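PDB 2F1N: cytolethal distending toxin subunit B from Escherichia coli, which nicks DNA as the endonuclease subunit of a tripartite toxin, very probably damaging the DNA of intoxicated cells and so arresting their cell cycle at G2/M. Local coordinates for residues Pro73-Arg78 with Val122-Arg127; Glu79-Leu84 with Gln92-Phe97; Glu206-Ala211 with Ser235-Gly240. All blocks are in the same frame, centred on the assembly; numbering follows the deposited sequence.

Contact 1 of 3, residues Pro73-Arg78 with Val122-Arg127; sequences PGIPVR and VLSPVR
Val122 is the residue on which this contact turns: its side chain meets Pro73, Ile75 and Val77 in succession, and no direct hydrogen bond joins the two segments. Residues 73-77 are loop and Arg78 begins strand 78-83, whereas residues 122-127 hold the end of strand 119-123 and the turn beyond it. These strands belong to the two different sheets of the DNase I-like fold, and strand 119-123 is an outermost strand of its sheet.

Most of the apolar part falls to the two methyls of Val122. CG1, set anti to the backbone N (chi1 -168°), lies 3.6 Å from Ile75 CB and also touches both CG2 and CD1 of that isoleucine. CG2, anti to the carbonyl carbon, approaches Val77 CG2 at 3.8 Å. The Pro73 ring crosses Val122 at a slant, its CD 4.0 Å from Val122 CB. The Ile75 side chain reaches further, carrying CD1 past the Leu123 carbonyl to within 4.3 Å of Pro125 CD. Pro132 also touches Ile75, and Leu134 of strand 133-138 touches Val77.

The polar part is indirect. Pro73 CG rests 3.6 Å from Ser124 OG, a contact of carbon with oxygen. The same hydroxyl shares a water with the Pro73 carbonyl: the water donates to Pro73 O at 3.1 Å and lies 2.9 Å from Ser124 OG.

Only 261 Å² is buried in total, and Pro73 and Pro125 remain exposed. With branched aliphatic groups and proline rings in van der Waals contact, and a single water as the polar link, the chemistry implies a surface seam between the loop before strand 78-83 and the margin of the other sheet that depends on shape more than on directional bonds.

Contact 2 of 3, residues Glu79-Leu84 with Gln92-Phe97; sequences ELIWNL and QVYIYF
Glu79 and Tyr96 lie side by side, a non-hydrogen-bonded pair, at one end of an antiparallel beta hairpin, strands 78-83 and 92-98, within the eight-stranded sheet of the DNase I-like fold. The segment axes run at 149° and approach to 4.6 Å. Two hydrogen-bonded pairs satisfy the facing backbone groups: Leu80 and Ile95 exchange N-H and C=O both ways, and so do Trp82 and Val93, with Val93 O accepting from Trp82 N at 2.8 Å. The outward backbone groups of Glu79 and Ile81 turn to Thr66 and Val64, those of Tyr94 and Tyr96 to Ser113 and Leu111.

On the face carrying Trp82, apolar groups interlock: Trp82 CE3 lies 3.6 Å from Val93 CG2 and 3.7 Å from Ile95 CD1, while Leu84 CD2 sits over the indole centre. The other face carries Ile81 alongside Tyr94, with Ile81 CG1 3.3 Å from Tyr94 CE2.

The buried Glu79 carboxylate has several partners, OE1 accepting from Thr66 OG1 and OE2 pairing with Arg68. Its extended chain, CG anti to the backbone N (chi1 176°), leads it to Tyr96 OH, which donates to the anti side of Glu79 OE2 at 2.7 Å, 20° out of the carboxylate plane, and accepts from Ala117 N.

Contact 3 of 3, residues Glu206-Ala211 with Ser235-Gly240; sequences EIISPA and SPLQAG
Strand 206-208 and strand 237-240 run at 37° with their axes 7.5 Å apart at closest, too far for direct beta pairing, and the backbones draw together toward Pro210, whose CA lies 4.7 Å from Ala239 CA. Each segment lies on an outermost strand of a different sheet of the DNase I-like fold, 205-208 in one and 237-241 in the other, and the contact joins those two sheet margins.

Where the backbones are far apart, Glu206 reaches the Ser235 backbone. Its CG sits between the backbone N and the carbonyl carbon (chi1 59°), and the chain extends to place OE2 2.9 Å from Ser235 N, which meets it on its syn side, 27° out of the carboxylate plane; the bond to OE1 is weak.

In the middle, Ile208 divides its branches: CD1 packs on Leu237 CD1 at 3.7 Å, and CG2 leans on the peptide between Gln238 and Ala239. Val259 of strand 257-261 lies against Leu237.

Where the backbones approach, Ala239 CB meets the Ser209-Pro210 peptide, 3.5 Å from Pro210 N. Two waters bridge the backbones there: one accepts from Ala239 N and donates to Ser209 O, the other accepts from Ala211 N and donates to Ala239 O at 2.8 Å.

Contacts 1 and 3 each join parts of the two sheets, at places on opposite sides of the chain's centre with nearest atoms about 16 Å apart; contact 2 lies within one sheet. Contacts 2 and 3 are both partly buried, contact 2 the more so with seven of its twelve touching residues buried, while contact 1 is a surface contact and buries the least area of the three. Paired backbone bonds mark contact 2. Both of the others use water, but contact 3 adds a direct carboxylate bond to the backbone. The first segment of contact 1 runs directly into strand 78-83 of contact 2, and the two touch, Arg78 O lying 2.9 Å from Phe97 N in a probable hydrogen bond.

Contact 1 of 3, residues Pro73-Arg78 with Val122-Arg127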
loop_
_atom_site.group_PDB
_atom_site.type_symbol
_atom_site.label_atom_id
_atom_site.label_comp_id
_atom_site.label_asym_id
_atom_site.label_seq_id
_atom_site.Cartn_x
_atom_site.Cartn_y
_atom_site.Cartn_z
ATOM N N PRO A 73 -1.991 -11.104 14.610
ATOM C CA PRO A 73 -2.809 -12.323 14.820
ATOM C C PRO A 73 -2.229 -13.490 14.025
ATOM O O PRO A 73 -2.880 -14.037 13.122
ATOM C CB PRO A 73 -4.194 -11.916 14.298
ATOM C CG PRO A 73 -3.874 -10.954 13.117
ATOM C CD PRO A 73 -2.569 -10.219 13.558
ATOM N N GLY A 74 -0.977 -13.837 14.334
ATOM C CA GLY A 74 -0.257 -14.903 13.652
ATOM C C GLY A 74 0.100 -14.590 12.196
ATOM O O GLY A 74 0.323 -15.509 11.404
ATOM N N ILE A 75 0.209 -13.310 11.841
ATOM C CA ILE A 75 0.683 -12.983 10.502
ATOM C C ILE A 75 2.093 -12.399 10.544
ATOM O O ILE A 75 2.279 -11.384 11.227
ATOM C CB ILE A 75 -0.267 -12.010 9.835
ATOM C CG1 ILE A 75 -1.661 -12.640 9.670
ATOM C CG2 ILE A 75 0.325 -11.521 8.454
ATOM C CD1 ILE A 75 -2.761 -11.618 9.560
ATOM N N PRO A 76 3.049 -13.024 9.845
ATOM C CA PRO A 76 4.434 -12.553 9.797
ATOM C C PRO A 76 4.527 -11.095 9.390
ATOM O O PRO A 76 3.993 -10.708 8.351
ATOM C CB PRO A 76 5.057 -13.427 8.711
ATOM C CG PRO A 76 4.295 -14.712 8.845
ATOM C CD PRO A 76 2.902 -14.303 9.097
ATOM N N VAL A 77 5.176 -10.290 10.221
ATOM C CA VAL A 77 5.457 -8.909 9.870
ATOM C C VAL A 77 6.735 -8.450 10.588
ATOM O O VAL A 77 6.921 -8.726 11.770
ATOM C CB VAL A 77 4.283 -7.941 10.168
ATOM C CG1 VAL A 77 4.602 -6.471 9.685
ATOM C CG2 VAL A 77 2.980 -8.447 9.526
ATOM N N ARG A 78 7.613 -7.747 9.868
ATOM C CA ARG A 78 8.889 -7.290 10.428
ATOM C C ARG A 78 9.130 -5.864 10.027
ATOM O O ARG A 78 8.828 -5.476 8.902
ATOM C CB ARG A 78 10.117 -8.118 9.870
ATOM C CG ARG A 78 10.200 -9.567 10.295
ATOM C CD ARG A 78 11.050 -10.389 9.295
ATOM N NE ARG A 78 12.431 -10.332 9.722
ATOM C CZ ARG A 78 13.492 -10.576 8.951
ATOM N NH1 ARG A 78 13.347 -10.853 7.667
ATOM N NH2 ARG A 78 14.708 -10.538 9.490
ATOM N N VAL A 122 -2.005 -5.095 11.418
ATOM C CA VAL A 122 -2.022 -6.324 10.662
ATOM C C VAL A 122 -3.427 -6.890 10.796
ATOM O O VAL A 122 -3.835 -7.301 11.898
ATOM C CB VAL A 122 -1.075 -7.366 11.250
ATOM C CG1 VAL A 122 -0.952 -8.471 10.209
ATOM C CG2 VAL A 122 0.300 -6.744 11.574
ATOM N N LEU A 123 -4.172 -6.878 9.699
ATOM C CA LEU A 123 -5.540 -7.377 9.683
ATOM C C LEU A 123 -5.603 -8.694 8.863
ATOM O O LEU A 123 -4.903 -8.871 7.855
ATOM C CB LEU A 123 -6.513 -6.313 9.136
ATOM C CG LEU A 123 -6.290 -4.860 9.669
ATOM C CD1 LEU A 123 -7.326 -3.920 9.136
ATOM C CD2 LEU A 123 -6.252 -4.754 11.201
ATOM N N SER A 124 -6.445 -9.611 9.331
ATOM C CA SER A 124 -6.537 -10.947 8.762
ATOM C C SER A 124 -7.164 -10.935 7.376
ATOM O O SER A 124 -7.942 -10.047 7.025
ATOM C CB SER A 124 -7.339 -11.847 9.729
ATOM O OG SER A 124 -6.587 -11.918 10.942
ATOM N N PRO A 125 -6.805 -11.927 6.555
ATOM C CA PRO A 125 -7.448 -12.088 5.257
ATOM C C PRO A 125 -8.943 -12.210 5.445
ATOM O O PRO A 125 -9.385 -12.759 6.464
ATOM C CB PRO A 125 -6.917 -13.452 4.767
ATOM C CG PRO A 125 -5.578 -13.591 5.455
ATOM C CD PRO A 125 -5.758 -12.937 6.814
ATOM N N VAL A 126 -9.687 -11.733 4.477
ATOM C CA VAL A 126 -11.156 -11.750 4.556
ATOM C C VAL A 126 -11.763 -12.910 3.800
ATOM O O VAL A 126 -12.987 -13.103 3.831
ATOM C CB VAL A 126 -11.766 -10.425 4.063
ATOM C CG1 VAL A 126 -13.250 -10.421 4.310
ATOM C CG2 VAL A 126 -11.102 -9.239 4.816
ATOM N N ARG A 127 -10.917 -13.719 3.177
ATOM C CA ARG A 127 -11.374 -14.860 2.377
ATOM C C ARG A 127 -10.274 -15.924 2.388
ATOM O O ARG A 127 -9.078 -15.601 2.387
ATOM C CB ARG A 127 -11.636 -14.374 0.932
ATOM C CG ARG A 127 -12.308 -15.355 -0.010
ATOM C CD ARG A 127 -12.650 -14.766 -1.356
ATOM N NE ARG A 127 -13.728 -13.776 -1.243
ATOM C CZ ARG A 127 -14.497 -13.380 -2.251
ATOM N NH1 ARG A 127 -14.328 -13.881 -3.467
ATOM N NH2 ARG A 127 -15.444 -12.490 -2.042
HETATM O O HOH W 1 -4.773 -14.161 10.663
#

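Contact 2 of 3, residues Glu79-Leu84 with Gln92-Phe97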
loop_
_atom_site.group_PDB
_atom_site.type_symbol
_atom_site.label_atom_id
_atom_site.label_comp_id
_atom_site.label_asym_id
_atom_site.label_seq_id
_atom_site.Cartn_x
_atom_site.Cartn_y
_atom_site.Cartn_z
ATOM N N GLU A 79 9.726 -5.076 10.929
ATOM C CA GLU A 79 10.205 -3.735 10.584
ATOM C C GLU A 79 11.685 -3.829 10.283
ATOM O O GLU A 79 12.437 -4.367 11.095
ATOM C CB GLU A 79 10.034 -2.794 11.784
ATOM C CG GLU A 79 10.601 -1.400 11.553
ATOM C CD GLU A 79 10.410 -0.569 12.801
ATOM O OE1 GLU A 79 11.133 -0.769 13.816
ATOM O OE2 GLU A 79 9.465 0.240 12.787
ATOM N N LEU A 80 12.098 -3.291 9.125
ATOM C CA LEU A 80 13.505 -3.240 8.735
ATOM C C LEU A 80 13.960 -1.804 8.486
ATOM O O LEU A 80 13.171 -0.977 8.022
ATOM C CB LEU A 80 13.761 -4.104 7.465
ATOM C CG LEU A 80 12.849 -5.332 7.253
ATOM C CD1 LEU A 80 12.873 -5.779 5.761
ATOM C CD2 LEU A 80 13.286 -6.482 8.149
ATOM N N ILE A 81 15.218 -1.491 8.818
ATOM C CA ILE A 81 15.768 -0.229 8.418
ATOM C C ILE A 81 16.658 -0.445 7.213
ATOM O O ILE A 81 17.475 -1.377 7.176
ATOM C CB ILE A 81 16.509 0.499 9.606
ATOM C CG1 ILE A 81 15.450 1.059 10.543
ATOM C CG2 ILE A 81 17.322 1.734 9.116
ATOM C CD1 ILE A 81 15.969 1.621 11.910
ATOM N N TRP A 82 16.505 0.444 6.235
ATOM C CA TRP A 82 17.238 0.315 4.969
ATOM C C TRP A 82 18.025 1.590 4.784
ATOM O O TRP A 82 17.475 2.682 4.530
ATOM C CB TRP A 82 16.254 0.051 3.809
ATOM C CG TRP A 82 16.863 -0.226 2.449
ATOM C CD1 TRP A 82 18.149 -0.657 2.157
ATOM C CD2 TRP A 82 16.180 -0.104 1.197
ATOM N NE1 TRP A 82 18.283 -0.815 0.790
ATOM C CE2 TRP A 82 17.086 -0.499 0.182
ATOM C CE3 TRP A 82 14.871 0.266 0.836
ATOM C CZ2 TRP A 82 16.736 -0.488 -1.186
ATOM C CZ3 TRP A 82 14.502 0.240 -0.543
ATOM C CH2 TRP A 82 15.446 -0.146 -1.519
ATOM N N ASN A 83 19.353 1.457 4.940
ATOM C CA ASN A 83 20.236 2.631 4.841
ATOM C C ASN A 83 20.513 2.878 3.375
ATOM O O ASN A 83 20.975 1.974 2.691
ATOM C CB ASN A 83 21.554 2.389 5.606
ATOM C CG ASN A 83 22.397 3.670 5.773
ATOM O OD1 ASN A 83 22.321 4.585 4.971
ATOM N ND2 ASN A 83 23.209 3.714 6.822
ATOM N N LEU A 84 20.207 4.074 2.877
ATOM C CA LEU A 84 20.241 4.319 1.429
ATOM C C LEU A 84 21.478 5.108 1.007
ATOM O O LEU A 84 21.843 5.113 -0.172
ATOM C CB LEU A 84 18.983 5.081 0.975
ATOM C CG LEU A 84 17.639 4.357 1.114
ATOM C CD1 LEU A 84 16.492 5.242 0.703
ATOM C CD2 LEU A 84 17.630 3.065 0.247
ATOM N N GLN A 92 17.789 7.198 5.210
ATOM C CA GLN A 92 17.326 5.833 5.502
ATOM C C GLN A 92 15.817 5.746 5.371
ATOM O O GLN A 92 15.096 6.738 5.559
ATOM C CB GLN A 92 17.703 5.414 6.911
ATOM C CG GLN A 92 19.190 5.428 7.222
ATOM C CD GLN A 92 19.497 4.670 8.498
ATOM O OE1 GLN A 92 20.299 3.719 8.492
ATOM N NE2 GLN A 92 18.868 5.085 9.594
ATOM N N VAL A 93 15.325 4.544 5.114
ATOM C CA VAL A 93 13.875 4.371 5.082
ATOM C C VAL A 93 13.521 3.145 5.924
ATOM O O VAL A 93 14.394 2.292 6.183
ATOM C CB VAL A 93 13.305 4.235 3.636
ATOM C CG1 VAL A 93 13.428 5.580 2.820
ATOM C CG2 VAL A 93 13.895 3.009 2.905
ATOM N N TYR A 94 12.258 3.046 6.302
ATOM C CA TYR A 94 11.742 1.917 7.071
ATOM C C TYR A 94 10.919 1.018 6.164
ATOM O O TYR A 94 10.123 1.487 5.359
ATOM C CB TYR A 94 10.847 2.432 8.242
ATOM C CG TYR A 94 11.669 3.020 9.359
ATOM C CD1 TYR A 94 12.097 4.335 9.295
ATOM C CD2 TYR A 94 12.000 2.236 10.458
ATOM C CE1 TYR A 94 12.896 4.885 10.338
ATOM C CE2 TYR A 94 12.744 2.746 11.487
ATOM C CZ TYR A 94 13.169 4.088 11.430
ATOM O OH TYR A 94 13.915 4.613 12.461
ATOM N N ILE A 95 11.126 -0.310 6.255
ATOM C CA ILE A 95 10.311 -1.248 5.479
ATOM C C ILE A 95 9.492 -2.092 6.415
ATOM O O ILE A 95 10.026 -2.630 7.400
ATOM C CB ILE A 95 11.239 -2.202 4.624
ATOM C CG1 ILE A 95 12.133 -1.391 3.659
ATOM C CG2 ILE A 95 10.343 -3.179 3.819
ATOM C CD1 ILE A 95 13.123 -2.334 2.867
ATOM N N TYR A 96 8.204 -2.253 6.134
ATOM C CA TYR A 96 7.373 -3.161 6.955
ATOM C C TYR A 96 7.031 -4.274 6.005
ATOM O O TYR A 96 6.395 -4.066 4.935
ATOM C CB TYR A 96 6.104 -2.403 7.465
ATOM C CG TYR A 96 6.590 -1.306 8.345
ATOM C CD1 TYR A 96 6.872 -1.563 9.702
ATOM C CD2 TYR A 96 6.946 -0.052 7.805
ATOM C CE1 TYR A 96 7.420 -0.568 10.536
ATOM C CE2 TYR A 96 7.529 0.930 8.617
ATOM C CZ TYR A 96 7.754 0.666 9.975
ATOM O OH TYR A 96 8.362 1.629 10.777
ATOM N N PHE A 97 7.516 -5.462 6.344
ATOM C CA PHE A 97 7.491 -6.564 5.370
ATOM C C PHE A 97 6.728 -7.747 5.908
ATOM O O PHE A 97 7.004 -8.178 7.031
ATOM C CB PHE A 97 8.936 -6.956 4.994
ATOM C CG PHE A 97 9.025 -7.685 3.673
ATOM C CD1 PHE A 97 8.750 -9.010 3.600
ATOM C CD2 PHE A 97 9.373 -6.985 2.494
ATOM C CE1 PHE A 97 8.794 -9.695 2.380
ATOM C CE2 PHE A 97 9.425 -7.678 1.246
ATOM C CZ PHE A 97 9.114 -9.021 1.223
#

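Contact 3 of 3, residues Glu206-Ala211 with Ser235-Gly240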
loop_
_atom_site.group_PDB
_atom_site.type_symbol
_atom_site.label_atom_id
_atom_site.label_comp_id
_atom_site.label_asym_id
_atom_site.label_seq_id
_atom_site.Cartn_x
_atom_site.Cartn_y
_atom_site.Cartn_z
ATOM N N GLU A 206 -13.527 7.565 -0.755
ATOM C CA GLU A 206 -13.501 7.914 -2.180
ATOM C C GLU A 206 -12.432 7.055 -2.838
ATOM O O GLU A 206 -11.380 6.774 -2.244
ATOM C CB GLU A 206 -13.170 9.417 -2.347
ATOM C CG GLU A 206 -11.850 9.836 -1.749
ATOM C CD GLU A 206 -11.616 11.343 -1.774
ATOM O OE1 GLU A 206 -12.472 12.075 -2.318
ATOM O OE2 GLU A 206 -10.543 11.769 -1.269
ATOM N N ILE A 207 -12.704 6.640 -4.062
ATOM C CA ILE A 207 -11.712 5.872 -4.813
ATOM C C ILE A 207 -10.891 6.858 -5.626
ATOM O O ILE A 207 -11.455 7.715 -6.290
ATOM C CB ILE A 207 -12.418 4.814 -5.664
ATOM C CG1 ILE A 207 -13.125 3.792 -4.726
ATOM C CG2 ILE A 207 -11.421 4.113 -6.566
ATOM C CD1 ILE A 207 -13.872 2.721 -5.450
ATOM N N ILE A 208 -9.561 6.762 -5.547
ATOM C CA ILE A 208 -8.668 7.647 -6.314
ATOM C C ILE A 208 -7.905 6.781 -7.311
ATOM O O ILE A 208 -7.015 6.028 -6.932
ATOM C CB ILE A 208 -7.720 8.433 -5.345
ATOM C CG1 ILE A 208 -8.535 9.105 -4.246
ATOM C CG2 ILE A 208 -6.868 9.515 -6.072
ATOM C CD1 ILE A 208 -7.745 9.340 -2.994
ATOM N N SER A 209 -8.238 6.902 -8.593
ATOM C CA SER A 209 -7.684 5.996 -9.611
ATOM C C SER A 209 -7.207 6.788 -10.795
ATOM O O SER A 209 -7.758 7.863 -11.082
ATOM C CB SER A 209 -8.716 4.954 -10.067
ATOM O OG SER A 209 -9.913 5.601 -10.435
ATOM N N PRO A 210 -6.192 6.269 -11.497
ATOM C CA PRO A 210 -5.663 6.993 -12.662
ATOM C C PRO A 210 -6.567 6.780 -13.886
ATOM O O PRO A 210 -7.303 5.815 -14.001
ATOM C CB PRO A 210 -4.275 6.376 -12.865
ATOM C CG PRO A 210 -4.423 4.935 -12.422
ATOM C CD PRO A 210 -5.480 4.990 -11.275
ATOM N N ALA A 211 -6.507 7.716 -14.821
ATOM C CA ALA A 211 -7.325 7.569 -16.003
ATOM C C ALA A 211 -6.869 6.401 -16.928
ATOM O O ALA A 211 -7.692 5.771 -17.680
ATOM C CB ALA A 211 -7.434 8.891 -16.713
ATOM N N SER A 235 -11.042 14.452 -0.378
ATOM C CA SER A 235 -9.714 15.068 -0.426
ATOM C C SER A 235 -9.382 15.435 -1.873
ATOM O O SER A 235 -9.793 14.739 -2.808
ATOM C CB SER A 235 -8.653 14.099 0.109
ATOM O OG SER A 235 -8.510 14.203 1.516
ATOM N N PRO A 236 -8.681 16.541 -2.093
ATOM C CA PRO A 236 -8.270 16.880 -3.463
ATOM C C PRO A 236 -7.048 16.065 -3.880
ATOM O O PRO A 236 -5.962 16.637 -4.105
ATOM C CB PRO A 236 -7.925 18.371 -3.365
ATOM C CG PRO A 236 -7.552 18.576 -1.951
ATOM C CD PRO A 236 -8.328 17.586 -1.118
ATOM N N LEU A 237 -7.208 14.748 -3.968
ATOM C CA LEU A 237 -6.111 13.882 -4.407
ATOM C C LEU A 237 -6.349 13.361 -5.783
ATOM O O LEU A 237 -7.498 13.161 -6.185
ATOM C CB LEU A 237 -5.909 12.695 -3.450
ATOM C CG LEU A 237 -5.543 13.042 -2.014
ATOM C CD1 LEU A 237 -5.737 11.788 -1.128
ATOM C CD2 LEU A 237 -4.092 13.556 -1.952
ATOM N N GLN A 238 -5.257 13.122 -6.515
ATOM C CA GLN A 238 -5.370 12.512 -7.838
ATOM C C GLN A 238 -4.330 11.417 -8.010
ATOM O O GLN A 238 -3.264 11.440 -7.403
ATOM C CB GLN A 238 -5.266 13.557 -8.978
ATOM C CG GLN A 238 -6.416 14.595 -8.917
ATOM C CD GLN A 238 -7.446 14.498 -10.056
ATOM O OE1 GLN A 238 -8.628 14.170 -9.819
ATOM N NE2 GLN A 238 -7.017 14.832 -11.279
ATOM N N ALA A 239 -4.679 10.423 -8.785
ATOM C CA ALA A 239 -3.738 9.315 -9.086
ATOM C C ALA A 239 -3.194 9.423 -10.507
ATOM O O ALA A 239 -3.919 9.831 -11.423
ATOM C CB ALA A 239 -4.480 7.987 -8.946
ATOM N N GLY A 240 -1.945 9.021 -10.719
ATOM C CA GLY A 240 -1.419 8.973 -12.075
ATOM C C GLY A 240 -0.414 7.858 -12.226
ATOM O O GLY A 240 0.005 7.264 -11.220
HETATM O O HOH W 2 -7.271 10.585 -10.008
HETATM O O HOH W 3 -4.674 10.026 -14.151
#